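Local atomic coordinates of fiber protein (Human adenovirus 16, PDB entry 3CNC), a protein that forms the trimeric knob at the tip of the adenovirus fiber and probably attaches the virus to its host-cell receptor, CD46 in many species B adenoviruses. Residues V86-N91 with F189-N194; Y153-Y158 with P167-V172; K159-T164 with A198-E203. All coordinates share one frame; numbering follows the deposited sequence.

Contact 1 (V86-N91 with F189-N194); sequences VTIDVN and FSWSLN
Val90 lays its CG2 methyl against the benzo edge of the Trp191 indole, 3.6 Å from CZ3 and close to the ring plane. CG2 sits beside the backbone N of Val90 and anti to its carbonyl carbon, which turns it to the tryptophan. Ile88 CG2 approaches Trp191 CE3 at 4.1 Å from well out of the ring plane. Both aliphatic chains run at a slant to the indole. Further along this face, Val86 CG2 meets Leu193 CD2 at 4.2 Å. Ile68 and Leu70 of strand 63-72, in the other sheet, also pack on the indole, so this face is the inner one.

The two strands run antiparallel at 171°. Val86 with Leu193, Ile88 with Trp191 and Val90 with Phe189 are hydrogen-bonded pairs. The bond from Phe189 N to Val90 O is 2.9 Å and nearly straight, at 175°. That from Leu193 N to Val86 O is 2.8 Å and lies in the carbonyl plane.

Thr87, Asp89, Ser190 and Ser192 occupy the opposite face. Thr87 OG1 and Ser192 OG stay 4.0 Å apart. The chemistry is thus divided: backbone bonds join the strands, apolar groups fill the inner face, and small polar groups line the outer one.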
# COMPACT_ATOMS: atom_id res chain seq x y z
N VAL A 86 -0.07 -9.92 -22.96
CA VAL A 86 -0.16 -8.51 -23.30
C VAL A 86 0.62 -7.63 -22.33
O VAL A 86 0.78 -7.96 -21.15
CB VAL A 86 -1.63 -8.02 -23.30
CG1 VAL A 86 -1.72 -6.62 -23.88
CG2 VAL A 86 -2.50 -8.99 -24.08
N THR A 87 1.11 -6.51 -22.83
CA THR A 87 1.85 -5.58 -22.00
C THR A 87 1.38 -4.19 -22.37
O THR A 87 1.49 -3.78 -23.52
CB THR A 87 3.38 -5.67 -22.20
OG1 THR A 87 3.85 -6.94 -21.75
CG2 THR A 87 4.08 -4.57 -21.42
N ILE A 88 0.83 -3.49 -21.39
CA ILE A 88 0.34 -2.13 -21.58
C ILE A 88 1.31 -1.15 -20.94
O ILE A 88 1.80 -1.37 -19.83
CB ILE A 88 -1.04 -1.97 -20.94
CG1 ILE A 88 -1.99 -3.00 -21.56
CG2 ILE A 88 -1.55 -0.55 -21.12
CD1 ILE A 88 -3.29 -3.14 -20.83
N ASP A 89 1.58 -0.05 -21.64
CA ASP A 89 2.51 0.95 -21.14
C ASP A 89 1.89 2.31 -21.12
O ASP A 89 1.16 2.69 -22.03
CB ASP A 89 3.76 1.03 -22.01
CG ASP A 89 4.72 -0.10 -21.77
OD1 ASP A 89 5.23 -0.23 -20.64
OD2 ASP A 89 4.97 -0.87 -22.72
N VAL A 90 2.19 3.06 -20.07
CA VAL A 90 1.73 4.42 -19.94
C VAL A 90 2.99 5.12 -19.47
O VAL A 90 3.49 4.86 -18.38
CB VAL A 90 0.62 4.56 -18.88
CG1 VAL A 90 0.34 6.03 -18.62
CG2 VAL A 90 -0.65 3.87 -19.37
N ASN A 91 3.52 6.00 -20.32
CA ASN A 91 4.74 6.71 -19.97
C ASN A 91 4.40 8.15 -19.65
O ASN A 91 3.57 8.76 -20.34
CB ASN A 91 5.74 6.63 -21.12
CG ASN A 91 5.88 5.21 -21.67
OD1 ASN A 91 6.11 4.25 -20.93
ND2 ASN A 91 5.74 5.08 -22.99
N PHE A 189 4.54 3.33 -16.20
CA PHE A 189 3.80 2.21 -15.66
C PHE A 189 3.58 1.22 -16.79
O PHE A 189 3.37 1.61 -17.94
CB PHE A 189 2.43 2.63 -15.14
CG PHE A 189 2.47 3.71 -14.11
CD1 PHE A 189 2.58 5.04 -14.49
CD2 PHE A 189 2.39 3.40 -12.76
CE1 PHE A 189 2.59 6.05 -13.53
CE2 PHE A 189 2.40 4.40 -11.78
CZ PHE A 189 2.50 5.73 -12.17
N SER A 190 3.64 -0.06 -16.45
CA SER A 190 3.37 -1.11 -17.42
C SER A 190 2.67 -2.25 -16.68
O SER A 190 3.05 -2.60 -15.56
CB SER A 190 4.66 -1.62 -18.10
OG SER A 190 5.49 -2.35 -17.22
N TRP A 191 1.62 -2.78 -17.30
CA TRP A 191 0.84 -3.89 -16.75
C TRP A 191 1.13 -5.08 -17.64
O TRP A 191 1.12 -4.96 -18.86
CB TRP A 191 -0.65 -3.59 -16.83
CG TRP A 191 -1.12 -2.49 -15.94
CD1 TRP A 191 -1.81 -2.63 -14.78
CD2 TRP A 191 -0.99 -1.09 -16.18
NE1 TRP A 191 -2.14 -1.39 -14.28
CE2 TRP A 191 -1.65 -0.43 -15.12
CE3 TRP A 191 -0.39 -0.32 -17.19
CZ2 TRP A 191 -1.74 0.97 -15.03
CZ3 TRP A 191 -0.47 1.08 -17.11
CH2 TRP A 191 -1.14 1.71 -16.03
N SER A 192 1.38 -6.23 -17.04
CA SER A 192 1.68 -7.41 -17.84
C SER A 192 0.74 -8.58 -17.61
O SER A 192 0.58 -9.07 -16.49
CB SER A 192 3.12 -7.85 -17.57
OG SER A 192 3.43 -9.01 -18.31
N LEU A 193 0.12 -9.03 -18.70
CA LEU A 193 -0.79 -10.16 -18.67
C LEU A 193 -0.08 -11.33 -19.32
O LEU A 193 0.25 -11.27 -20.50
CB LEU A 193 -2.07 -9.86 -19.46
CG LEU A 193 -3.02 -11.05 -19.66
CD1 LEU A 193 -3.55 -11.52 -18.32
CD2 LEU A 193 -4.17 -10.65 -20.59
N ASN A 194 0.17 -12.39 -18.56
CA ASN A 194 0.84 -13.57 -19.09
C ASN A 194 0.12 -14.82 -18.57
O ASN A 194 0.59 -15.49 -17.65
CB ASN A 194 2.31 -13.59 -18.65
CG ASN A 194 3.08 -14.76 -19.25
OD1 ASN A 194 3.07 -14.96 -20.46
ND2 ASN A 194 3.75 -15.53 -18.39

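Contact 2 (Y153-Y158 with P167-V172); sequences YGECYY and PLKVTV
The Tyr153 ring meets Thr171 obliquely, CE2 lying 3.8 Å from the CG2 methyl. The two side chains lie side by side and point the same way. At the other end of the pairing the Tyr157 ring slants across Pro167, with CD2 3.6 Å from Pro167 CA and CE2 near CB. Tyr157 CG stands anti to its carbonyl carbon (chi1 -57°), and this brings the CD2-CE2 side of the ring to the proline.

Between the two tyrosines Glu155 runs alongside Lys169. Its CG passes 3.2 Å from Leu168 O, and OE2 comes near Lys169 CG. The charged ends stay apart, with OE2 5.9 Å from NZ, so any attraction is long-range.

On the other face Cys156 SG lies between Val170 CG2, at 3.7 Å, and Leu168 CD1, at 3.9 Å. Trp191 of the next strand packs on both Cys156 and Val170.

Four backbone bonds join Gly154 to Val170 and Cys156 to Leu168. The bond from Val170 N to Gly154 O is 3.2 Å, with its donor 56° above the carbonyl plane and off the lone pairs. The segments run antiparallel at 144°, a marked twist. Tyr153 also packs on Lys159 of a neighbouring subunit. The arrangement is a twisted antiparallel beta hairpin, here at the edge of a four-strand sheet of the knob's beta sandwich.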
# COMPACT_ATOMS: atom_id res chain seq x y z
N TYR A 153 7.77 -2.82 -8.13
CA TYR A 153 7.02 -3.93 -8.70
C TYR A 153 5.83 -4.22 -7.79
O TYR A 153 5.91 -4.03 -6.57
CB TYR A 153 7.90 -5.18 -8.83
CG TYR A 153 9.20 -4.93 -9.55
CD1 TYR A 153 10.34 -4.55 -8.84
CD2 TYR A 153 9.28 -5.03 -10.94
CE1 TYR A 153 11.53 -4.26 -9.50
CE2 TYR A 153 10.48 -4.75 -11.62
CZ TYR A 153 11.60 -4.37 -10.88
OH TYR A 153 12.79 -4.09 -11.52
N GLY A 154 4.73 -4.66 -8.38
CA GLY A 154 3.55 -4.95 -7.59
C GLY A 154 2.53 -5.71 -8.42
O GLY A 154 2.90 -6.39 -9.38
N GLU A 155 1.26 -5.58 -8.06
CA GLU A 155 0.24 -6.31 -8.79
C GLU A 155 -1.20 -5.79 -8.65
O GLU A 155 -1.58 -5.24 -7.61
CB GLU A 155 0.29 -7.76 -8.34
CG GLU A 155 -0.17 -8.75 -9.35
CD GLU A 155 0.31 -10.14 -9.02
OE1 GLU A 155 -0.24 -10.75 -8.07
OE2 GLU A 155 1.25 -10.61 -9.70
N CYS A 156 -1.98 -5.95 -9.71
CA CYS A 156 -3.39 -5.57 -9.69
C CYS A 156 -4.15 -6.62 -10.50
O CYS A 156 -3.58 -7.68 -10.80
CB CYS A 156 -3.62 -4.14 -10.24
SG CYS A 156 -3.23 -3.80 -11.95
N TYR A 157 -5.41 -6.38 -10.84
CA TYR A 157 -6.16 -7.41 -11.55
C TYR A 157 -7.15 -6.99 -12.62
O TYR A 157 -7.58 -5.84 -12.70
CB TYR A 157 -6.93 -8.28 -10.54
CG TYR A 157 -6.05 -8.92 -9.51
CD1 TYR A 157 -5.57 -8.18 -8.43
CD2 TYR A 157 -5.63 -10.23 -9.66
CE1 TYR A 157 -4.67 -8.74 -7.52
CE2 TYR A 157 -4.73 -10.80 -8.76
CZ TYR A 157 -4.25 -10.05 -7.70
OH TYR A 157 -3.35 -10.62 -6.82
N TYR A 158 -7.49 -7.97 -13.45
CA TYR A 158 -8.47 -7.78 -14.50
C TYR A 158 -9.54 -8.84 -14.24
O TYR A 158 -9.23 -10.02 -14.10
CB TYR A 158 -7.86 -8.01 -15.88
CG TYR A 158 -8.92 -8.02 -16.95
CD1 TYR A 158 -9.55 -6.84 -17.34
CD2 TYR A 158 -9.33 -9.22 -17.54
CE1 TYR A 158 -10.57 -6.85 -18.29
CE2 TYR A 158 -10.34 -9.24 -18.49
CZ TYR A 158 -10.95 -8.06 -18.85
OH TYR A 158 -11.95 -8.07 -19.79
N PRO A 167 -4.25 -11.99 -12.85
CA PRO A 167 -3.23 -11.15 -12.22
C PRO A 167 -2.43 -10.35 -13.25
O PRO A 167 -2.02 -10.89 -14.28
CB PRO A 167 -2.37 -12.17 -11.49
CG PRO A 167 -2.41 -13.35 -12.42
CD PRO A 167 -3.89 -13.42 -12.75
N LEU A 168 -2.22 -9.07 -12.97
CA LEU A 168 -1.46 -8.19 -13.84
C LEU A 168 -0.21 -7.73 -13.10
O LEU A 168 -0.30 -7.09 -12.05
CB LEU A 168 -2.29 -6.97 -14.24
CG LEU A 168 -3.63 -7.22 -14.95
CD1 LEU A 168 -4.39 -5.91 -15.02
CD2 LEU A 168 -3.40 -7.78 -16.36
N LYS A 169 0.96 -8.05 -13.64
CA LYS A 169 2.21 -7.64 -13.03
C LYS A 169 2.47 -6.20 -13.43
O LYS A 169 2.51 -5.86 -14.62
CB LYS A 169 3.34 -8.57 -13.47
CG LYS A 169 3.15 -9.99 -12.94
CD LYS A 169 4.21 -10.97 -13.43
CE LYS A 169 3.96 -12.35 -12.83
NZ LYS A 169 4.90 -13.38 -13.36
N VAL A 170 2.63 -5.35 -12.41
CA VAL A 170 2.84 -3.93 -12.60
C VAL A 170 4.27 -3.50 -12.32
O VAL A 170 4.85 -3.90 -11.31
CB VAL A 170 1.94 -3.14 -11.64
CG1 VAL A 170 2.13 -1.65 -11.85
CG2 VAL A 170 0.49 -3.56 -11.84
N THR A 171 4.83 -2.69 -13.21
CA THR A 171 6.18 -2.19 -13.01
C THR A 171 6.15 -0.68 -13.13
O THR A 171 5.62 -0.15 -14.10
CB THR A 171 7.17 -2.68 -14.08
OG1 THR A 171 7.19 -4.11 -14.10
CG2 THR A 171 8.58 -2.18 -13.76
N VAL A 172 6.70 0.00 -12.13
CA VAL A 172 6.73 1.45 -12.18
C VAL A 172 8.19 1.85 -12.30
O VAL A 172 9.03 1.36 -11.57
CB VAL A 172 6.16 2.09 -10.89
CG1 VAL A 172 6.04 3.58 -11.07
CG2 VAL A 172 4.83 1.48 -10.56

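Contact 3 (K159-T164 with A198-E203); sequences KSTNGT and APETTE
Glu200 reaches across to Thr161 with a bent side chain. CB leaves the backbone roughly crosswise to the 159-164 loop. CG stands anti to the carbonyl carbon, beside the backbone N (chi1 -60°). A bend at chi2, -56°, then carries the carboxylate to the loop. CD comes to 3.3 Å from Thr161 OG1. Each oxygen beyond it has its own partner. OE1 accepts a hydrogen bond of 2.7 Å from Thr161 OG1, which comes from above the carboxylate plane, 46° out of it. OE2 accepts one of 2.7 Å from Thr161 N, though the position of OE2 is less certain because it crowds Ser160 in the model. Thr161 thus meets both oxygens, the OE2 bond being less sure, and Tyr158 OH also bonds OE2. Such contacts would probably favour the charged form of the carboxylate.

Thr161 sits in a type I beta turn from Ser160 to Gly163. The turn lies at the end of the hairpin of strands 151-159 and 165-174 in the knob domain. Gly163 N closes it with a bond of 2.8 Å to Ser160 O, and Ser160 N bonds to Thr164 O.

Ser160 OG shares a 2.7 Å hydrogen bond with Thr164 OG1, which ties the two ends of the loop together. On the side facing the other segment, Ser160 CB lies 3.6 Å from Pro199 O. Lys159 turns its CB away from segment 198-203, and its side chain makes a cation-pi contact with Tyr151 of a neighbouring subunit.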
# COMPACT_ATOMS: atom_id res chain seq x y z
N LYS A 159 -10.79 -8.40 -14.15
CA LYS A 159 -11.90 -9.32 -13.91
C LYS A 159 -12.58 -9.60 -15.25
O LYS A 159 -13.18 -8.70 -15.85
CB LYS A 159 -12.91 -8.70 -12.94
CG LYS A 159 -14.03 -9.64 -12.50
CD LYS A 159 -15.08 -8.87 -11.71
CE LYS A 159 -16.25 -9.75 -11.30
NZ LYS A 159 -17.41 -8.92 -10.85
N SER A 160 -12.50 -10.84 -15.72
CA SER A 160 -13.10 -11.20 -17.01
C SER A 160 -14.61 -11.32 -16.94
O SER A 160 -15.21 -11.35 -15.86
CB SER A 160 -12.51 -12.50 -17.55
OG SER A 160 -13.09 -13.62 -16.93
N THR A 161 -15.22 -11.42 -18.12
CA THR A 161 -16.67 -11.53 -18.24
C THR A 161 -17.27 -12.66 -17.41
O THR A 161 -18.33 -12.48 -16.82
CB THR A 161 -17.08 -11.70 -19.72
OG1 THR A 161 -16.67 -10.55 -20.46
CG2 THR A 161 -18.59 -11.85 -19.85
N ASN A 162 -16.61 -13.81 -17.34
CA ASN A 162 -17.14 -14.92 -16.56
C ASN A 162 -16.84 -14.79 -15.07
O ASN A 162 -17.24 -15.65 -14.28
CB ASN A 162 -16.60 -16.25 -17.08
CG ASN A 162 -15.16 -16.49 -16.70
OD1 ASN A 162 -14.58 -17.53 -17.03
ND2 ASN A 162 -14.56 -15.53 -16.01
N GLY A 163 -16.12 -13.74 -14.69
CA GLY A 163 -15.81 -13.53 -13.29
C GLY A 163 -14.45 -13.98 -12.79
O GLY A 163 -14.18 -13.89 -11.59
N THR A 164 -13.58 -14.46 -13.68
CA THR A 164 -12.26 -14.90 -13.25
C THR A 164 -11.27 -13.73 -13.14
O THR A 164 -11.30 -12.80 -13.93
CB THR A 164 -11.67 -15.96 -14.22
OG1 THR A 164 -11.79 -15.49 -15.57
CG2 THR A 164 -12.42 -17.29 -14.07
N ALA A 198 -6.38 -16.58 -23.24
CA ALA A 198 -6.96 -15.25 -23.27
C ALA A 198 -8.12 -15.11 -22.30
O ALA A 198 -8.91 -16.04 -22.13
CB ALA A 198 -7.43 -14.91 -24.68
N PRO A 199 -8.20 -13.96 -21.62
CA PRO A 199 -9.25 -13.65 -20.64
C PRO A 199 -10.62 -13.50 -21.31
O PRO A 199 -11.63 -13.95 -20.77
CB PRO A 199 -8.77 -12.34 -20.02
CG PRO A 199 -7.29 -12.49 -20.07
CD PRO A 199 -7.08 -13.02 -21.47
N GLU A 200 -10.65 -12.85 -22.47
CA GLU A 200 -11.90 -12.63 -23.18
C GLU A 200 -11.92 -13.24 -24.59
O GLU A 200 -10.93 -13.82 -25.06
CB GLU A 200 -12.21 -11.13 -23.30
CG GLU A 200 -12.35 -10.36 -21.99
CD GLU A 200 -13.40 -10.95 -21.05
OE1 GLU A 200 -14.39 -11.55 -21.52
OE2 GLU A 200 -13.23 -10.78 -19.82
N THR A 201 -13.06 -13.09 -25.25
CA THR A 201 -13.29 -13.58 -26.61
C THR A 201 -14.06 -12.49 -27.35
O THR A 201 -14.09 -12.46 -28.58
CB THR A 201 -14.12 -14.88 -26.60
OG1 THR A 201 -13.25 -16.01 -26.43
CG2 THR A 201 -14.91 -15.04 -27.89
N THR A 202 -14.68 -11.61 -26.58
CA THR A 202 -15.47 -10.52 -27.13
C THR A 202 -14.80 -9.21 -26.78
O THR A 202 -13.85 -9.18 -26.00
CB THR A 202 -16.87 -10.50 -26.51
OG1 THR A 202 -17.36 -11.84 -26.42
CG2 THR A 202 -17.82 -9.66 -27.36
N GLU A 203 -15.28 -8.12 -27.36
CA GLU A 203 -14.73 -6.81 -27.04
C GLU A 203 -15.35 -6.45 -25.69
O GLU A 203 -16.56 -6.25 -25.58
CB GLU A 203 -15.14 -5.78 -28.10
CG GLU A 203 -14.80 -4.35 -27.72
CD GLU A 203 -15.33 -3.33 -28.71
OE1 GLU A 203 -15.24 -2.11 -28.42
OE2 GLU A 203 -15.82 -3.73 -29.79

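Overall arrangement
From the N terminus, strand 85-94 comes first and pairs with strand 185-194, far later in the chain, so contact 1 closes a loop of 97 intervening residues. Contact 2 is nested inside that loop, as a local hairpin. Strand 165-174 then pairs with strand 185-194, through backbone bonds such as Ser192 N to Lys169 O, and unites contacts 1 and 2 in one sheet. Contact 3 joins the hairpin's turn to the loop after strand 185-194, and in chain order it crosses both others. Its centre lies about 17 Å from that of contact 2 and 18 Å from that of contact 1. Pro199 bridges the distance, packing on both Leu193 and Tyr158.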